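Local coordinates for protein N-(5'-phosphoribosyl)anthranilate isomerase (Thermococcus kodakarensis, PDB 5LHF) that catalyses the isomerisation of N-(5-phospho-beta-D-ribosyl)anthranilate to 1-(2-carboxyphenylamino)-1-deoxy-D-ribulose 5-phosphate, the third step from chorismate to tryptophan, at residues 15-23 with 192-203; 132-143 with 159-169. One frame throughout, in Å; residues are numbered along the deposited sequence. Where two conformers were deposited one is given.

Interaction 1 (15-23 with 192-203); sequences DELRLVERY and GVKDRVLIEAFM
Two hydrogen bonds cross this contact, Glu16 to the backbone of Lys194 and Tyr23 to the side chain of Glu200. Lys194 N points almost straight at Glu16 OE2 (2.8 Å, 168°), on the anti side of the carboxylate; the same oxygen also takes a salt bridge from Arg37, and OE1 accepts from Lys12 N, so the buried carboxylate is held at both oxygens. Lys194 crosses Glu16 with its CB and CG, while NZ runs on to Glu189. Tyr23 OH donates to Glu200 OE2 at 2.7 Å, again anti, with the ring and carboxylate planes 79° apart. The other oxygen, Glu200 OE1, takes Arg196 NH1 at 3.0 Å in a salt bridge one helical turn back.

The helices joined here are the first and last of the TIM barrel, 14-20 and 196-207, with Lys194 in the short strand 193-194 leading into the latter. The axes of segments 15-20 and 196-203 approach to 11.4 Å, 29° from parallel, closing the ring of helices outside strand 5-9.

Apolar packing fills the middle. Leu19 and Ile199 meet tip to tip, CD2 to CD1 at 3.9 Å, and Leu19 CD1 lies by Arg196 CB. Ile199 lays its CG2 methyl over one face of the Tyr23 ring, offset toward the rim, a CH-pi contact of 4.0 Å from Ile199 CG2 to the ring centroid. Farther along, Met203 CG sits 4.1 Å from Tyr23 CB.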
loop_
_atom_site.group_PDB
_atom_site.type_symbol
_atom_site.label_atom_id
_atom_site.label_comp_id
_atom_site.label_asym_id
_atom_site.label_seq_id
_atom_site.Cartn_x
_atom_site.Cartn_y
_atom_site.Cartn_z
ATOM N N ASP A 15 1.520 -9.248 18.048
ATOM C CA ASP A 15 2.981 -9.281 18.064
ATOM C C ASP A 15 3.562 -8.629 16.817
ATOM O O ASP A 15 4.516 -7.845 16.908
ATOM C CB ASP A 15 3.477 -10.715 18.189
ATOM C CG ASP A 15 3.212 -11.302 19.553
ATOM O OD1 ASP A 15 3.016 -12.531 19.626
ATOM O OD2 ASP A 15 3.208 -10.539 20.547
ATOM N N GLU A 16 3.003 -8.936 15.645
ATOM C CA GLU A 16 3.479 -8.304 14.412
ATOM C C GLU A 16 3.207 -6.804 14.416
ATOM O O GLU A 16 4.053 -6.007 13.986
ATOM C CB GLU A 16 2.803 -8.955 13.205
ATOM C CG GLU A 16 3.303 -10.334 12.904
ATOM C CD GLU A 16 2.800 -10.840 11.585
ATOM O OE1 GLU A 16 1.624 -10.570 11.242
ATOM O OE2 GLU A 16 3.592 -11.489 10.873
ATOM N N LEU A 17 2.025 -6.400 14.895
ATOM C CA LEU A 17 1.703 -4.979 14.982
ATOM C C LEU A 17 2.717 -4.226 15.837
ATOM O O LEU A 17 3.294 -3.233 15.396
ATOM C CB LEU A 17 0.299 -4.785 15.546
ATOM C CG LEU A 17 -0.116 -3.333 15.787
ATOM C CD1 LEU A 17 -0.200 -2.543 14.483
ATOM C CD2 LEU A 17 -1.441 -3.311 16.476
ATOM N N ARG A 18 2.928 -4.672 17.082
ATOM C CA ARG A 18 3.845 -3.962 17.970
ATOM C C ARG A 18 5.263 -3.888 17.394
ATOM O O ARG A 18 5.981 -2.903 17.624
ATOM C CB ARG A 18 3.864 -4.637 19.340
ATOM C CG ARG A 18 2.537 -4.553 20.076
ATOM C CD ARG A 18 2.078 -3.110 20.215
ATOM N NE ARG A 18 0.935 -2.983 21.122
ATOM C CZ ARG A 18 -0.012 -2.053 21.003
ATOM N NH1 ARG A 18 0.031 -1.188 19.998
ATOM N NH2 ARG A 18 -1.017 -2.003 21.874
ATOM N N LEU A 19 5.697 -4.929 16.676
ATOM C CA LEU A 19 7.010 -4.899 16.045
ATOM C C LEU A 19 7.073 -3.825 14.970
ATOM O O LEU A 19 7.959 -2.965 14.986
ATOM C CB LEU A 19 7.342 -6.268 15.448
ATOM C CG LEU A 19 8.600 -6.311 14.582
ATOM C CD1 LEU A 19 9.782 -5.829 15.449
ATOM C CD2 LEU A 19 8.834 -7.724 14.007
ATOM N N VAL A 20 6.116 -3.848 14.042
ATOM C CA VAL A 20 6.073 -2.875 12.953
ATOM C C VAL A 20 5.998 -1.446 13.484
ATOM O O VAL A 20 6.537 -0.518 12.869
ATOM C CB VAL A 20 4.886 -3.218 12.031
ATOM C CG1 VAL A 20 4.513 -2.050 11.138
ATOM C CG2 VAL A 20 5.224 -4.448 11.214
ATOM N N GLU A 21 5.329 -1.241 14.622
ATOM C CA GLU A 21 5.132 0.106 15.147
ATOM C C GLU A 21 6.432 0.761 15.589
ATOM O O GLU A 21 6.477 1.988 15.728
ATOM C CB GLU A 21 4.152 0.069 16.319
ATOM C CG GLU A 21 2.730 -0.243 15.867
ATOM C CD GLU A 21 1.732 -0.153 16.988
ATOM O OE1 GLU A 21 0.563 0.178 16.704
ATOM O OE2 GLU A 21 2.110 -0.430 18.142
ATOM N N ARG A 22 7.485 -0.021 15.805
ATOM C CA ARG A 22 8.763 0.557 16.195
ATOM C C ARG A 22 9.516 1.144 15.014
ATOM O O ARG A 22 10.517 1.848 15.219
ATOM C CB ARG A 22 9.607 -0.503 16.897
ATOM C CG ARG A 22 8.979 -0.985 18.192
ATOM C CD ARG A 22 10.023 -1.399 19.218
ATOM N NE ARG A 22 10.842 -2.521 18.764
ATOM C CZ ARG A 22 10.447 -3.789 18.781
ATOM N NH1 ARG A 22 9.234 -4.105 19.224
ATOM N NH2 ARG A 22 11.269 -4.735 18.353
ATOM N N TYR A 23 9.043 0.899 13.786
ATOM C CA TYR A 23 9.775 1.288 12.592
ATOM C C TYR A 23 8.949 2.051 11.568
ATOM O O TYR A 23 9.474 2.993 10.967
ATOM C CB TYR A 23 10.380 0.044 11.924
ATOM C CG TYR A 23 11.297 -0.736 12.838
ATOM C CD1 TYR A 23 10.804 -1.779 13.630
ATOM C CD2 TYR A 23 12.647 -0.425 12.928
ATOM C CE1 TYR A 23 11.642 -2.495 14.462
ATOM C CE2 TYR A 23 13.490 -1.137 13.762
ATOM C CZ TYR A 23 12.987 -2.165 14.523
ATOM O OH TYR A 23 13.833 -2.870 15.348
ATOM N N GLY A 192 6.825 -16.213 6.955
ATOM C CA GLY A 192 5.520 -15.568 7.039
ATOM C C GLY A 192 5.273 -14.706 8.261
ATOM O O GLY A 192 4.137 -14.268 8.475
ATOM N N VAL A 193 6.288 -14.437 9.074
ATOM C CA VAL A 193 6.114 -13.614 10.261
ATOM C C VAL A 193 6.926 -12.347 10.074
ATOM O O VAL A 193 8.090 -12.417 9.673
ATOM C CB VAL A 193 6.548 -14.368 11.530
ATOM C CG1 VAL A 193 6.371 -13.489 12.754
ATOM C CG2 VAL A 193 5.761 -15.682 11.646
ATOM N N LYS A 194 6.320 -11.190 10.346
ATOM C CA LYS A 194 7.108 -9.954 10.351
ATOM C C LYS A 194 8.345 -10.141 11.224
ATOM O O LYS A 194 8.248 -10.588 12.371
ATOM C CB LYS A 194 6.278 -8.771 10.851
ATOM C CG LYS A 194 5.053 -8.445 10.024
ATOM C CD LYS A 194 5.326 -8.362 8.535
ATOM C CE LYS A 194 4.001 -8.160 7.795
ATOM N NZ LYS A 194 4.037 -8.486 6.353
ATOM N N ASP A 195 9.516 -9.821 10.668
ATOM C CA ASP A 195 10.803 -10.206 11.255
ATOM C C ASP A 195 11.668 -8.977 11.525
ATOM O O ASP A 195 11.925 -8.185 10.611
ATOM C CB ASP A 195 11.534 -11.169 10.323
ATOM C CG ASP A 195 12.893 -11.597 10.861
ATOM O OD1 ASP A 195 12.941 -12.516 11.701
ATOM O OD2 ASP A 195 13.911 -11.010 10.446
ATOM N N ARG A 196 12.149 -8.849 12.769
ATOM C CA ARG A 196 12.839 -7.618 13.175
ATOM C C ARG A 196 14.125 -7.409 12.384
ATOM O O ARG A 196 14.449 -6.279 11.997
ATOM C CB ARG A 196 13.145 -7.640 14.677
ATOM C CG ARG A 196 13.723 -6.319 15.212
ATOM C CD ARG A 196 15.254 -6.290 15.244
ATOM N NE ARG A 196 15.806 -7.387 16.035
ATOM C CZ ARG A 196 17.101 -7.662 16.135
ATOM N NH1 ARG A 196 17.995 -6.913 15.502
ATOM N NH2 ARG A 196 17.504 -8.685 16.874
ATOM N N VAL A 197 14.879 -8.478 12.132
ATOM C CA VAL A 197 16.152 -8.296 11.443
ATOM C C VAL A 197 15.928 -7.918 9.984
ATOM O O VAL A 197 16.623 -7.043 9.443
ATOM C CB VAL A 197 17.025 -9.552 11.588
ATOM C CG1 VAL A 197 18.139 -9.544 10.544
ATOM C CG2 VAL A 197 17.603 -9.628 13.006
ATOM N N LEU A 198 14.924 -8.522 9.329
ATOM C CA LEU A 198 14.577 -8.115 7.966
ATOM C C LEU A 198 14.080 -6.674 7.923
ATOM O O LEU A 198 14.414 -5.924 6.994
ATOM C CB LEU A 198 13.516 -9.047 7.375
ATOM C CG LEU A 198 13.993 -10.479 7.152
ATOM C CD1 LEU A 198 12.889 -11.276 6.472
ATOM C CD2 LEU A 198 15.298 -10.505 6.329
ATOM N N ILE A 199 13.259 -6.273 8.896
ATOM C CA ILE A 199 12.777 -4.895 8.921
ATOM C C ILE A 199 13.943 -3.926 9.102
ATOM O O ILE A 199 14.011 -2.888 8.432
ATOM C CB ILE A 199 11.690 -4.703 10.002
ATOM C CG1 ILE A 199 10.414 -5.457 9.597
ATOM C CG2 ILE A 199 11.371 -3.213 10.160
ATOM C CD1 ILE A 199 9.348 -5.583 10.730
ATOM N N GLU A 200 14.879 -4.241 10.000
ATOM C CA GLU A 200 16.004 -3.330 10.198
ATOM C C GLU A 200 16.870 -3.240 8.948
ATOM O O GLU A 200 17.411 -2.173 8.637
ATOM C CB GLU A 200 16.814 -3.755 11.416
ATOM C CG GLU A 200 16.025 -3.525 12.686
ATOM C CD GLU A 200 16.855 -3.648 13.952
ATOM O OE1 GLU A 200 17.876 -4.370 13.939
ATOM O OE2 GLU A 200 16.464 -3.029 14.963
ATOM N N ALA A 201 17.015 -4.350 8.218
ATOM C CA ALA A 201 17.788 -4.300 6.978
ATOM C C ALA A 201 17.090 -3.436 5.942
ATOM O O ALA A 201 17.749 -2.697 5.199
ATOM C CB ALA A 201 18.011 -5.709 6.428
ATOM N N PHE A 202 15.755 -3.541 5.865
ATOM C CA PHE A 202 14.968 -2.707 4.960
ATOM C C PHE A 202 15.082 -1.231 5.333
ATOM O O PHE A 202 15.349 -0.374 4.479
ATOM C CB PHE A 202 13.504 -3.174 5.007
ATOM C CG PHE A 202 12.623 -2.543 3.969
ATOM C CD1 PHE A 202 11.922 -1.376 4.250
ATOM C CD2 PHE A 202 12.470 -3.134 2.723
ATOM C CE1 PHE A 202 11.096 -0.815 3.310
ATOM C CE2 PHE A 202 11.640 -2.565 1.765
ATOM C CZ PHE A 202 10.963 -1.408 2.060
ATOM N N MET A 203 14.897 -0.919 6.616
ATOM C CA MET A 203 14.909 0.476 7.042
ATOM C C MET A 203 16.277 1.108 6.824
ATOM O O MET A 203 16.372 2.294 6.485
ATOM C CB MET A 203 14.502 0.569 8.512
ATOM C CG MET A 203 13.084 0.108 8.793
ATOM S SD MET A 203 11.827 0.995 7.858
ATOM C CE MET A 203 11.991 2.664 8.490
#

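Interaction 2 (132-143 with 159-169); sequences KILLDTGVGSGR and IVLAGGLTPEN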
loop_
_atom_site.group_PDB
_atom_site.type_symbol
_atom_site.label_atom_id
_atom_site.label_comp_id
_atom_site.label_asym_id
_atom_site.label_seq_id
_atom_site.Cartn_x
_atom_site.Cartn_y
_atom_site.Cartn_z
ATOM N N LYS A 132 -3.687 9.421 -0.644
ATOM C CA LYS A 132 -2.430 8.815 -1.057
ATOM C C LYS A 132 -2.645 7.914 -2.260
ATOM O O LYS A 132 -3.695 7.282 -2.408
ATOM C CB LYS A 132 -1.781 8.005 0.077
ATOM C CG LYS A 132 -1.102 8.836 1.158
ATOM C CD LYS A 132 -0.216 7.950 2.037
ATOM C CE LYS A 132 0.327 8.686 3.263
ATOM N NZ LYS A 132 1.477 9.573 2.966
ATOM N N ILE A 133 -1.617 7.851 -3.102
ATOM C CA ILE A 133 -1.591 7.040 -4.314
ATOM C C ILE A 133 -0.552 5.948 -4.118
ATOM O O ILE A 133 0.628 6.247 -3.881
ATOM C CB ILE A 133 -1.237 7.886 -5.548
ATOM C CG1 ILE A 133 -2.316 8.936 -5.834
ATOM C CG2 ILE A 133 -0.961 7.000 -6.757
ATOM C CD1 ILE A 133 -3.629 8.353 -6.193
ATOM N N LEU A 134 -0.969 4.689 -4.219
ATOM C CA LEU A 134 -0.036 3.569 -4.191
ATOM C C LEU A 134 0.076 2.970 -5.585
ATOM O O LEU A 134 -0.940 2.722 -6.243
ATOM C CB LEU A 134 -0.478 2.501 -3.183
ATOM C CG LEU A 134 0.491 1.349 -2.904
ATOM C CD1 LEU A 134 0.423 0.935 -1.408
ATOM C CD2 LEU A 134 0.157 0.152 -3.796
ATOM N N LEU A 135 1.309 2.747 -6.032
ATOM C CA LEU A 135 1.579 2.118 -7.321
ATOM C C LEU A 135 2.085 0.703 -7.059
ATOM O O LEU A 135 3.171 0.514 -6.498
ATOM C CB LEU A 135 2.590 2.929 -8.143
ATOM C CG LEU A 135 2.183 4.341 -8.581
ATOM C CD1 LEU A 135 3.213 4.977 -9.531
ATOM C CD2 LEU A 135 0.809 4.324 -9.222
ATOM N N ASP A 136 1.308 -0.287 -7.478
ATOM C CA ASP A 136 1.618 -1.694 -7.231
ATOM C C ASP A 136 2.335 -2.272 -8.452
ATOM O O ASP A 136 1.703 -2.565 -9.469
ATOM C CB ASP A 136 0.332 -2.453 -6.922
ATOM C CG ASP A 136 0.591 -3.852 -6.417
ATOM O OD1 ASP A 136 -0.295 -4.705 -6.592
ATOM O OD2 ASP A 136 1.677 -4.107 -5.852
ATOM N N THR A 137 3.648 -2.466 -8.341
ATOM C CA THR A 137 4.476 -2.933 -9.449
ATOM C C THR A 137 4.475 -4.461 -9.545
ATOM O O THR A 137 4.268 -5.168 -8.557
ATOM C CB THR A 137 5.911 -2.432 -9.293
ATOM O OG1 THR A 137 6.481 -2.983 -8.101
ATOM C CG2 THR A 137 5.935 -0.918 -9.197
ATOM N N GLY A 138 4.737 -4.964 -10.754
ATOM C CA GLY A 138 4.645 -6.381 -11.055
ATOM C C GLY A 138 5.978 -7.107 -11.006
ATOM O O GLY A 138 6.978 -6.602 -10.481
ATOM N N VAL A 139 5.999 -8.313 -11.588
ATOM C CA VAL A 139 7.150 -9.210 -11.469
ATOM C C VAL A 139 7.785 -9.500 -12.824
ATOM O O VAL A 139 7.397 -8.923 -13.843
ATOM C CB VAL A 139 6.747 -10.522 -10.772
ATOM C CG1 VAL A 139 6.248 -10.227 -9.372
ATOM C CG2 VAL A 139 5.677 -11.275 -11.598
ATOM N N GLY A 140 8.783 -10.389 -12.841
ATOM C CA GLY A 140 9.365 -10.784 -14.110
ATOM C C GLY A 140 10.118 -9.648 -14.789
ATOM O O GLY A 140 10.456 -8.621 -14.184
ATOM N N SER A 141 10.365 -9.846 -16.087
ATOM C CA SER A 141 11.177 -8.901 -16.849
ATOM C C SER A 141 10.499 -7.542 -16.999
ATOM O O SER A 141 11.186 -6.527 -17.172
ATOM C CB SER A 141 11.498 -9.484 -18.223
ATOM O OG SER A 141 10.318 -9.632 -18.996
ATOM N N GLY A 142 9.166 -7.496 -16.951
ATOM C CA GLY A 142 8.440 -6.238 -17.051
ATOM C C GLY A 142 8.610 -5.313 -15.861
ATOM O O GLY A 142 8.134 -4.173 -15.907
ATOM N N ARG A 143 9.274 -5.773 -14.804
ATOM C CA ARG A 143 9.399 -4.959 -13.603
ATOM C C ARG A 143 10.206 -3.692 -13.872
ATOM O O ARG A 143 9.874 -2.616 -13.359
ATOM C CB ARG A 143 10.028 -5.791 -12.490
ATOM C CG ARG A 143 10.078 -5.105 -11.163
ATOM C CD ARG A 143 10.382 -6.106 -10.063
ATOM N NE ARG A 143 10.533 -5.408 -8.798
ATOM C CZ ARG A 143 9.524 -5.099 -7.997
ATOM N NH1 ARG A 143 8.275 -5.455 -8.313
ATOM N NH2 ARG A 143 9.775 -4.442 -6.874
ATOM N N ILE A 159 3.873 9.574 -4.615
ATOM C CA ILE A 159 3.289 8.237 -4.650
ATOM C C ILE A 159 3.987 7.329 -3.639
ATOM O O ILE A 159 5.110 7.587 -3.194
ATOM C CB ILE A 159 3.350 7.647 -6.072
ATOM C CG1 ILE A 159 4.800 7.446 -6.520
ATOM C CG2 ILE A 159 2.584 8.540 -7.067
ATOM C CD1 ILE A 159 5.224 6.004 -6.622
ATOM N N VAL A 160 3.297 6.254 -3.268
ATOM C CA VAL A 160 3.854 5.179 -2.457
ATOM C C VAL A 160 4.155 4.018 -3.396
ATOM O O VAL A 160 3.246 3.492 -4.053
ATOM C CB VAL A 160 2.881 4.741 -1.347
ATOM C CG1 VAL A 160 3.472 3.581 -0.535
ATOM C CG2 VAL A 160 2.529 5.907 -0.431
ATOM N N LEU A 161 5.422 3.624 -3.480
ATOM C CA LEU A 161 5.840 2.530 -4.352
ATOM C C LEU A 161 5.700 1.200 -3.624
ATOM O O LEU A 161 6.154 1.064 -2.481
ATOM C CB LEU A 161 7.289 2.721 -4.796
ATOM C CG LEU A 161 7.849 1.707 -5.805
ATOM C CD1 LEU A 161 7.143 1.790 -7.151
ATOM C CD2 LEU A 161 9.379 1.917 -5.958
ATOM N N ALA A 162 5.086 0.217 -4.288
ATOM C CA ALA A 162 4.830 -1.081 -3.670
ATOM C C ALA A 162 5.065 -2.189 -4.684
ATOM O O ALA A 162 5.204 -1.946 -5.889
ATOM C CB ALA A 162 3.398 -1.178 -3.123
ATOM N N GLY A 163 5.077 -3.422 -4.183
ATOM C CA GLY A 163 5.178 -4.582 -5.045
ATOM C C GLY A 163 6.543 -5.239 -5.044
ATOM O O GLY A 163 7.474 -4.755 -5.690
ATOM N N GLY A 164 6.666 -6.345 -4.311
ATOM C CA GLY A 164 7.874 -7.150 -4.321
ATOM C C GLY A 164 9.126 -6.483 -3.795
ATOM O O GLY A 164 10.223 -6.910 -4.147
ATOM N N LEU A 165 9.001 -5.459 -2.953
ATOM C CA LEU A 165 10.176 -4.806 -2.390
ATOM C C LEU A 165 10.772 -5.661 -1.284
ATOM O O LEU A 165 10.049 -6.297 -0.515
ATOM C CB LEU A 165 9.811 -3.429 -1.835
ATOM C CG LEU A 165 9.355 -2.444 -2.897
ATOM C CD1 LEU A 165 8.950 -1.103 -2.270
ATOM C CD2 LEU A 165 10.458 -2.266 -3.957
ATOM N N THR A 166 12.096 -5.669 -1.204
ATOM C CA THR A 166 12.851 -6.497 -0.276
ATOM C C THR A 166 14.046 -5.679 0.193
ATOM O O THR A 166 14.403 -4.683 -0.446
ATOM C CB THR A 166 13.364 -7.791 -0.930
ATOM O OG1 THR A 166 14.373 -7.460 -1.893
ATOM C CG2 THR A 166 12.243 -8.566 -1.631
ATOM N N PRO A 167 14.703 -6.088 1.292
ATOM C CA PRO A 167 15.925 -5.373 1.695
ATOM C C PRO A 167 16.971 -5.310 0.600
ATOM O O PRO A 167 17.721 -4.329 0.531
ATOM C CB PRO A 167 16.426 -6.186 2.898
ATOM C CG PRO A 167 15.192 -6.765 3.480
ATOM C CD PRO A 167 14.341 -7.120 2.279
ATOM N N GLU A 168 17.021 -6.318 -0.269
ATOM C CA GLU A 168 18.047 -6.398 -1.305
ATOM C C GLU A 168 17.741 -5.544 -2.528
ATOM O O GLU A 168 18.678 -5.124 -3.219
ATOM C CB GLU A 168 18.242 -7.852 -1.747
ATOM C CG GLU A 168 18.806 -8.758 -0.668
ATOM C CD GLU A 168 17.747 -9.239 0.317
ATOM O OE1 GLU A 168 16.553 -8.879 0.162
ATOM O OE2 GLU A 168 18.110 -9.982 1.251
ATOM N N ASN A 169 16.466 -5.287 -2.842
ATOM C CA ASN A 169 16.166 -4.568 -4.072
ATOM C C ASN A 169 15.558 -3.186 -3.858
ATOM O O ASN A 169 15.404 -2.445 -4.834
ATOM C CB ASN A 169 15.254 -5.415 -4.990
ATOM C CG ASN A 169 13.801 -5.517 -4.508
ATOM O OD1 ASN A 169 13.323 -4.755 -3.666
ATOM N ND2 ASN A 169 13.092 -6.480 -5.069
#
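Strands 132-136 and 160-162 are stitched in parallel by a ladder of backbone bonds: Val160 N to Ile133 O (2.7 Å), Leu135 N to Val160 O, Ala162 N to Leu135 O, and Thr137 N to Ala162 O. The last carbonyl accepts twice, since Thr137 OG1 also donates to Ala162 O at 2.8 Å. A chi1 of 63° sets this hydroxyl between the Thr137 backbone N and carbonyl carbon and turns CG2 onto Leu161 CD1.

Beyond the strand ends, Arg143 reaches back with its chain extended from CG to NE. NH1 and NH2 both grip Gly163 O, which lies near the guanidinium plane. Arg143 NH2 is the nearer, 2.6 Å from Gly163 O and nearly along its C=O axis, whereas NH1 comes from above the carbonyl plane. Arg143 NH1 also donates to Gly138 O (2.8 Å), so one side chain ties together the loops after both strands. Gly163 CA lies 3.6 Å from Asp136 OD2.

Apolar contacts line both faces of the sheet. Leu134, Val160 and Ala162 point into the barrel interior, where Leu134 CD2 packs on Ala162 CB at 3.6 Å; on the outer face, toward helix 143-156, Leu135 CD1 meets Ile159 CD1 at 3.7 Å, the two side chains crossing at about a right angle.

These strands are neighbours in the barrel, joined by a beta-alpha-beta crossover through helix 143-156. That helix covers Leu135 and Ile159 with Ile153, strand 100-106 bonds to the far edge of 132-136, and Asp183 of strand 181-184 touches Leu134, Val160 and Ala162.

How the interactions relate
Interaction 2 is a buried contact within the barrel wall, between strands consecutive in sequence; interaction 1 is partly buried in the outer helical layer, between elements from the two ends of the chain. Interaction 2 is accordingly nested in the long loop that interaction 1 closes. Backbone bonding sets the strand register in 132-143 with 159-169, with an arginine working on carbonyls in the loops just beyond the strands. In 15-23 with 192-203 side chains do nearly all the work, through carboxylates and a tyrosine around an apolar middle. The centres lie 19 Å apart, yet the two meet: Phe202 and Ala201 of helix 196-207 pack on Thr166 and Pro167.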